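Local structure of alpha-glucosidase (Bacteroides thetaiotaomicron, 5XFM) at residues R509-F514 with E631-G636; K566-A571 with A581-G586. The protein hydrolyses beta-L-arabinopyranosides and alpha-galactosides, acting as a bifunctional glycoside hydrolase of family 97 that carries a bound calcium ion. The protein carries 1 engineered substitution. All blocks are in the same frame, centred on the assembly; numbering follows the deposited sequence.

Contact 1 joins the TIM-barrel family region to the C-terminal beta region, while contact 2 lies within the C-terminal sheet, its face of Val568, Leu570, Ala581 and Val583 turned to helix 512-521; the centres are about 10 Å apart. Contact 2 is nested inside the long chain excursion that contact 1 closes. Asn584 joins them: its backbone N lies 3.0 Å from Gly636 O and its O 3.0 Å from Gln635 N, two probable hydrogen bonds that carry the sheet to strand 636-641. Phe514 CD2 packs 3.5 Å from Val583 CG1. Neither contact supplies a ligand of the calcium ion, which is bound by Glu174, Glu452 and Glu458.

Contact 1: residues R509-F514 with E631-G636; sequences RTTDVF and EIRPQG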
ATOM      1  N   ARG A 509      20.156 -11.725  -6.520  1.00 27.23           N
ATOM      2  CA  ARG A 509      21.367 -10.993  -6.159  1.00 28.10           C
ATOM      3  C   ARG A 509      21.523 -10.809  -4.659  1.00 28.94           C
ATOM      4  O   ARG A 509      22.577 -10.381  -4.184  1.00 25.14           O
ATOM      5  CB  ARG A 509      21.374  -9.623  -6.832  1.00 23.89           C
ATOM      6  CG  ARG A 509      21.345  -9.692  -8.338  1.00 26.96           C
ATOM      7  CD  ARG A 509      22.528 -10.493  -8.852  1.00 24.43           C
ATOM      8  NE  ARG A 509      22.754 -10.240 -10.269  1.00 31.66           N
ATOM      9  CZ  ARG A 509      23.440 -11.041 -11.076  1.00 29.83           C
ATOM     10  NH1 ARG A 509      23.973 -12.163 -10.606  1.00 22.83           N
ATOM     11  NH2 ARG A 509      23.589 -10.716 -12.354  1.00 24.96           N
ATOM     12  N   THR A 510      20.471 -11.142  -3.919  1.00 27.82           N
ATOM     13  CA  THR A 510      20.441 -10.953  -2.475  1.00 25.75           C
ATOM     14  C   THR A 510      20.605 -12.275  -1.730  1.00 26.34           C
ATOM     15  O   THR A 510      20.466 -13.346  -2.313  1.00 24.50           O
ATOM     16  CB  THR A 510      19.127 -10.293  -2.037  1.00 29.32           C
ATOM     17  OG1 THR A 510      18.028 -11.007  -2.616  1.00 27.31           O
ATOM     18  CG2 THR A 510      19.078  -8.845  -2.497  1.00 22.63           C
ATOM     19  N   THR A 511      20.900 -12.190  -0.439  1.00 27.07           N
ATOM     20  CA  THR A 511      21.149 -13.381   0.370  1.00 27.58           C
ATOM     21  C   THR A 511      19.877 -14.004   0.950  1.00 32.71           C
ATOM     22  O   THR A 511      18.806 -13.391   0.942  1.00 28.44           O
ATOM     23  CB  THR A 511      22.116 -13.067   1.512  1.00 25.22           C
ATOM     24  OG1 THR A 511      21.501 -12.139   2.420  1.00 25.30           O
ATOM     25  CG2 THR A 511      23.390 -12.456   0.960  1.00 19.52           C
ATOM     26  N   ASP A 512      20.008 -15.227   1.453  1.00 29.19           N
ATOM     27  CA  ASP A 512      18.882 -15.918   2.061  1.00 26.46           C
ATOM     28  C   ASP A 512      18.357 -15.136   3.257  1.00 27.08           C
ATOM     29  O   ASP A 512      17.146 -14.987   3.428  1.00 25.37           O
ATOM     30  CB  ASP A 512      19.277 -17.332   2.495  1.00 31.57           C
ATOM     31  CG  ASP A 512      19.651 -18.223   1.327  1.00 30.33           C
ATOM     32  OD1 ASP A 512      19.539 -17.767   0.171  1.00 33.74           O
ATOM     33  OD2 ASP A 512      20.048 -19.386   1.565  1.00 29.93           O
ATOM     34  N   VAL A 513      19.267 -14.619   4.073  1.00 25.76           N
ATOM     35  CA  VAL A 513      18.862 -13.894   5.272  1.00 31.27           C
ATOM     36  C   VAL A 513      18.183 -12.580   4.881  1.00 24.80           C
ATOM     37  O   VAL A 513      17.237 -12.150   5.540  1.00 26.73           O
ATOM     38  CB  VAL A 513      20.056 -13.633   6.213  1.00 27.00           C
ATOM     39  CG1 VAL A 513      19.620 -12.798   7.400  1.00 26.77           C
ATOM     40  CG2 VAL A 513      20.611 -14.954   6.719  1.00 26.07           C
ATOM     41  N   PHE A 514      18.645 -11.962   3.796  1.00 26.25           N
ATOM     42  CA  PHE A 514      17.931 -10.836   3.188  1.00 25.59           C
ATOM     43  C   PHE A 514      16.468 -11.209   2.940  1.00 23.31           C
ATOM     44  O   PHE A 514      15.549 -10.484   3.325  1.00 27.31           O
ATOM     45  CB  PHE A 514      18.602 -10.408   1.877  1.00 20.44           C
ATOM     46  CG  PHE A 514      17.902  -9.274   1.165  1.00 22.60           C
ATOM     47  CD1 PHE A 514      16.763  -9.504   0.399  1.00 20.41           C
ATOM     48  CD2 PHE A 514      18.402  -7.981   1.237  1.00 22.74           C
ATOM     49  CE1 PHE A 514      16.122  -8.467  -0.249  1.00 20.95           C
ATOM     50  CE2 PHE A 514      17.765  -6.936   0.583  1.00 22.41           C
ATOM     51  CZ  PHE A 514      16.624  -7.179  -0.158  1.00 22.59           C
ATOM     52  N   GLU A 631      27.101  -5.617  11.645  1.00 43.33           N
ATOM     53  CA  GLU A 631      27.544  -5.231  10.311  1.00 40.99           C
ATOM     54  C   GLU A 631      26.802  -6.048   9.264  1.00 40.30           C
ATOM     55  O   GLU A 631      26.709  -7.269   9.370  1.00 45.74           O
ATOM     56  CB  GLU A 631      29.060  -5.401  10.182  1.00 40.60           C
ATOM     57  CG  GLU A 631      29.615  -5.243   8.771  1.00 44.63           C
ATOM     58  CD  GLU A 631      31.133  -5.200   8.763  1.00 51.13           C
ATOM     59  OE1 GLU A 631      31.730  -5.453   7.698  1.00 54.46           O
ATOM     60  OE2 GLU A 631      31.730  -5.056   9.853  1.00 52.53           O
ATOM     61  N   ILE A 632      26.274  -5.361   8.256  1.00 35.51           N
ATOM     62  CA  ILE A 632      25.494  -5.994   7.202  1.00 32.96           C
ATOM     63  C   ILE A 632      26.173  -5.819   5.846  1.00 34.67           C
ATOM     64  O   ILE A 632      26.349  -4.695   5.368  1.00 34.95           O
ATOM     65  CB  ILE A 632      24.063  -5.422   7.137  1.00 36.19           C
ATOM     66  CG1 ILE A 632      23.425  -5.392   8.528  1.00 34.68           C
ATOM     67  CG2 ILE A 632      23.215  -6.217   6.157  1.00 31.10           C
ATOM     68  CD1 ILE A 632      22.179  -4.523   8.616  1.00 38.51           C
ATOM     69  N   ARG A 633      26.559  -6.937   5.240  1.00 33.92           N
ATOM     70  CA  ARG A 633      27.141  -6.942   3.904  1.00 34.91           C
ATOM     71  C   ARG A 633      26.153  -6.387   2.882  1.00 36.22           C
ATOM     72  O   ARG A 633      24.942  -6.408   3.114  1.00 33.24           O
ATOM     73  CB  ARG A 633      27.583  -8.361   3.523  1.00 37.29           C
ATOM     74  CG  ARG A 633      26.469  -9.289   3.070  1.00 37.58           C
ATOM     75  CD  ARG A 633      27.029 -10.670   2.747  1.00 41.29           C
ATOM     76  NE  ARG A 633      27.626 -10.733   1.415  1.00 44.94           N
ATOM     77  CZ  ARG A 633      28.565 -11.603   1.060  1.00 45.03           C
ATOM     78  NH1 ARG A 633      29.018 -12.486   1.941  1.00 50.14           N
ATOM     79  NH2 ARG A 633      29.054 -11.590  -0.172  1.00 46.26           N
ATOM     80  N   PRO A 634      26.671  -5.844   1.767  1.00 41.19           N
ATOM     81  CA  PRO A 634      25.812  -5.417   0.656  1.00 36.57           C
ATOM     82  C   PRO A 634      24.921  -6.547   0.141  1.00 35.52           C
ATOM     83  O   PRO A 634      25.368  -7.695   0.074  1.00 32.93           O
ATOM     84  CB  PRO A 634      26.820  -4.972  -0.411  1.00 38.14           C
ATOM     85  CG  PRO A 634      28.041  -4.598   0.369  1.00 36.48           C
ATOM     86  CD  PRO A 634      28.096  -5.598   1.479  1.00 36.01           C
ATOM     87  N   GLN A 635      23.677  -6.210  -0.203  1.00 33.17           N
ATOM     88  CA  GLN A 635      22.678  -7.179  -0.659  1.00 31.73           C
ATOM     89  C   GLN A 635      22.362  -8.197   0.435  1.00 31.39           C
ATOM     90  O   GLN A 635      21.838  -9.280   0.157  1.00 28.75           O
ATOM     91  CB  GLN A 635      23.145  -7.893  -1.936  1.00 32.56           C
ATOM     92  CG  GLN A 635      23.635  -6.951  -3.028  1.00 34.76           C
ATOM     93  CD  GLN A 635      22.525  -6.093  -3.605  1.00 35.61           C
ATOM     94  OE1 GLN A 635      21.446  -6.590  -3.924  1.00 34.34           O
ATOM     95  NE2 GLN A 635      22.775  -4.791  -3.712  1.00 39.20           N
ATOM     96  N   GLY A 636      22.686  -7.845   1.677  1.00 25.70           N
ATOM     97  CA  GLY A 636      22.477  -8.744   2.794  1.00 28.43           C
ATOM     98  C   GLY A 636      21.494  -8.222   3.828  1.00 30.64           C
ATOM     99  O   GLY A 636      20.938  -7.118   3.694  1.00 25.89           O
TER
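Arg509 meets Gln635 through its backbone: Arg509 O lies 3.4 Å from Gln635 CB, while the guanidinium group leads off to a salt bridge with Asp468. Thr510 crosses Gln635 at about a right angle, its CG2 3.6 Å from Gln635 OE1; the glutamine chain bends at its second torsion (chi2 -67°), turning the amide toward this methyl. The same methyl sits over the centre of the Phe514 ring, and Thr510 OG1 bonds to Glu470. Thr511 N donates to Gln635 O at 3.1 Å, meeting the carbonyl almost head-on (C=O...N angle 172°). Thr511 is also the N-cap of helix 512-521: chi1 of 65° tucks OG1 between the backbone N and the carbonyl carbon, where it accepts from Phe514 N at 3.2 Å and bonds to Asp609 besides. A valine here would probably leave Phe514 N without its capping acceptor and Asp609 without the hydroxyl it holds. Phe514 then brings its ring edge to the turn, CD2 standing 3.6 Å from Gly636 O near the ring plane. Residues Arg633 to Gly636 of the opposing segment form a type II beta turn, closed by a weak hydrogen bond from Gly636 N to Arg633 O. The helix start is thus docked on the turn before strand 636-641, with helix 470-474 touching both Phe514 and Gln635.

Contact 2: residues K566-A571 with A581-G586; sequences KYVVLA and AAVNAG
The Tyr567 ring and the Asn584 amide, the two flat groups, spring from facing residues of a beta hairpin, yet neither covers the other. The ring leads away from strand 577-584 and bonds through OH to Asp561, so that Tyr567 meets its neighbour chiefly by CB, 3.4 Å from Val583 O. Around the Asn584 amide, Gly586 N donates to OD1 at 2.7 Å from above the carbonyl plane, 52° out of it, making an Asx turn; ND2 is held by Ile632 O and Glu588 O, which fixes the rotation of the group. The strands run antiparallel at 179°, and Lys566 with Tyr567 forms a classic beta bulge. Val568 and Val583 are a hydrogen-bonded pair: Val568 N reaches Val583 O at 3.0 Å, and Val583 N returns to Val568 O at 2.9 Å. Leu570 and Ala581 repeat this pair of hydrogen bonds. In the valine pair the side chains lie side by side and point the same way, Val568 CG1 touching Val583 CG2 at 3.6 Å; a first torsion of 62° sets Val568 CG1 between its backbone N and carbonyl carbon, which brings it beside that methyl. Helix 512-521 packs on this face through Leu521 and Phe514. On the face of Tyr567, Val569 straddles the Ala582 methyl with both branches, CG2 being 3.6 Å from Ala582 CB. Beyond the last bridge, Ala585 N donates to Lys566 O at 2.7 Å, tilted from the carbonyl plane, and Ala585 CB lies 3.3 Å from Lys566 O.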
ATOM      1  N   LYS A 566      18.439   2.881   0.505  1.00 24.81           N
ATOM      2  CA  LYS A 566      19.805   2.584   0.922  1.00 22.47           C
ATOM      3  C   LYS A 566      19.823   1.458   1.947  1.00 28.50           C
ATOM      4  O   LYS A 566      20.503   0.445   1.758  1.00 27.18           O
ATOM      5  CB  LYS A 566      20.470   3.841   1.476  1.00 24.19           C
ATOM      6  CG  LYS A 566      20.897   4.812   0.379  1.00 26.43           C
ATOM      7  CD  LYS A 566      21.380   6.133   0.948  1.00 36.28           C
ATOM      8  CE  LYS A 566      22.017   6.998  -0.130  1.00 43.17           C
ATOM      9  NZ  LYS A 566      21.103   8.073  -0.607  1.00 48.56           N
ATOM     10  N   TYR A 567      19.066   1.617   3.028  1.00 28.20           N
ATOM     11  CA  TYR A 567      18.996   0.545   4.020  1.00 27.12           C
ATOM     12  C   TYR A 567      17.769   0.710   4.892  1.00 23.69           C
ATOM     13  O   TYR A 567      17.210   1.798   4.978  1.00 24.89           O
ATOM     14  CB  TYR A 567      20.272   0.502   4.872  1.00 26.80           C
ATOM     15  CG  TYR A 567      20.421   1.613   5.888  1.00 27.18           C
ATOM     16  CD1 TYR A 567      20.814   2.889   5.501  1.00 27.84           C
ATOM     17  CD2 TYR A 567      20.209   1.376   7.241  1.00 28.49           C
ATOM     18  CE1 TYR A 567      20.966   3.905   6.431  1.00 28.15           C
ATOM     19  CE2 TYR A 567      20.366   2.378   8.178  1.00 31.50           C
ATOM     20  CZ  TYR A 567      20.739   3.644   7.767  1.00 32.94           C
ATOM     21  OH  TYR A 567      20.891   4.648   8.694  1.00 33.63           O
ATOM     22  N   VAL A 568      17.324  -0.374   5.516  1.00 24.92           N
ATOM     23  CA  VAL A 568      16.150  -0.264   6.377  1.00 29.51           C
ATOM     24  C   VAL A 568      16.212  -1.233   7.552  1.00 26.65           C
ATOM     25  O   VAL A 568      16.594  -2.397   7.406  1.00 22.63           O
ATOM     26  CB  VAL A 568      14.829  -0.479   5.578  1.00 21.86           C
ATOM     27  CG1 VAL A 568      14.767  -1.857   4.964  1.00 15.50           C
ATOM     28  CG2 VAL A 568      13.617  -0.235   6.471  1.00 28.85           C
ATOM     29  N   VAL A 569      15.859  -0.710   8.722  1.00 25.23           N
ATOM     30  CA  VAL A 569      15.853  -1.448   9.980  1.00 30.39           C
ATOM     31  C   VAL A 569      14.568  -1.187  10.755  1.00 31.70           C
ATOM     32  O   VAL A 569      14.352  -0.063  11.237  1.00 28.61           O
ATOM     33  CB  VAL A 569      17.042  -1.051  10.893  1.00 27.91           C
ATOM     34  CG1 VAL A 569      17.160  -2.008  12.065  1.00 27.78           C
ATOM     35  CG2 VAL A 569      18.344  -0.989  10.106  1.00 31.21           C
ATOM     36  N   LEU A 570      13.712  -2.201  10.862  1.00 26.33           N
ATOM     37  CA  LEU A 570      12.474  -2.041  11.626  1.00 32.34           C
ATOM     38  C   LEU A 570      12.140  -3.261  12.481  1.00 31.91           C
ATOM     39  O   LEU A 570      12.518  -4.391  12.158  1.00 25.04           O
ATOM     40  CB  LEU A 570      11.294  -1.692  10.711  1.00 29.92           C
ATOM     41  CG  LEU A 570      10.785  -2.576   9.581  1.00 28.19           C
ATOM     42  CD1 LEU A 570       9.818  -3.661  10.064  1.00 30.64           C
ATOM     43  CD2 LEU A 570      10.109  -1.680   8.565  1.00 26.68           C
ATOM     44  N   ALA A 571      11.435  -3.010  13.582  1.00 29.45           N
ATOM     45  CA  ALA A 571      10.972  -4.068  14.466  1.00 29.19           C
ATOM     46  C   ALA A 571       9.453  -4.142  14.493  1.00 32.34           C
ATOM     47  O   ALA A 571       8.768  -3.119  14.587  1.00 30.65           O
ATOM     48  CB  ALA A 571      11.516  -3.864  15.869  1.00 30.39           C
ATOM     49  N   ALA A 581      14.181  -6.731  11.785  1.00 34.03           N
ATOM     50  CA  ALA A 581      14.678  -7.080  10.468  1.00 28.04           C
ATOM     51  C   ALA A 581      15.397  -5.891   9.859  1.00 27.72           C
ATOM     52  O   ALA A 581      14.939  -4.745   9.973  1.00 22.26           O
ATOM     53  CB  ALA A 581      13.544  -7.540   9.571  1.00 30.04           C
ATOM     54  N   ALA A 582      16.540  -6.164   9.239  1.00 26.03           N
ATOM     55  CA  ALA A 582      17.298  -5.109   8.579  1.00 27.65           C
ATOM     56  C   ALA A 582      17.904  -5.603   7.282  1.00 28.30           C
ATOM     57  O   ALA A 582      18.336  -6.751   7.200  1.00 32.64           O
ATOM     58  CB  ALA A 582      18.384  -4.572   9.503  1.00 28.94           C
ATOM     59  N   VAL A 583      17.912  -4.753   6.257  1.00 25.91           N
ATOM     60  CA  VAL A 583      18.652  -5.069   5.035  1.00 23.70           C
ATOM     61  C   VAL A 583      19.428  -3.866   4.504  1.00 24.19           C
ATOM     62  O   VAL A 583      19.097  -2.697   4.796  1.00 24.78           O
ATOM     63  CB  VAL A 583      17.739  -5.584   3.892  1.00 26.53           C
ATOM     64  CG1 VAL A 583      17.027  -6.877   4.283  1.00 24.93           C
ATOM     65  CG2 VAL A 583      16.754  -4.505   3.460  1.00 23.86           C
ATOM     66  N   ASN A 584      20.451  -4.176   3.705  1.00 20.83           N
ATOM     67  CA  ASN A 584      21.360  -3.166   3.165  1.00 24.01           C
ATOM     68  C   ASN A 584      21.444  -3.177   1.636  1.00 23.28           C
ATOM     69  O   ASN A 584      21.877  -4.164   1.033  1.00 25.30           O
ATOM     70  CB  ASN A 584      22.759  -3.362   3.759  1.00 24.57           C
ATOM     71  CG  ASN A 584      23.799  -2.430   3.146  1.00 30.97           C
ATOM     72  OD1 ASN A 584      23.484  -1.333   2.673  1.00 30.60           O
ATOM     73  ND2 ASN A 584      25.054  -2.870   3.155  1.00 30.26           N
ATOM     74  N   ALA A 585      21.065  -2.062   1.015  1.00 23.95           N
ATOM     75  CA  ALA A 585      21.131  -1.941  -0.440  1.00 27.44           C
ATOM     76  C   ALA A 585      22.347  -1.141  -0.890  1.00 29.47           C
ATOM     77  O   ALA A 585      22.511  -0.878  -2.081  1.00 30.11           O
ATOM     78  CB  ALA A 585      19.859  -1.299  -0.983  1.00 22.07           C
ATOM     79  N   GLY A 586      23.188  -0.736   0.055  1.00 26.00           N
ATOM     80  CA  GLY A 586      24.405  -0.025  -0.299  1.00 35.16           C
ATOM     81  C   GLY A 586      25.401  -0.990  -0.912  1.00 37.91           C
ATOM     82  O   GLY A 586      25.172  -2.201  -0.909  1.00 42.19           O
TER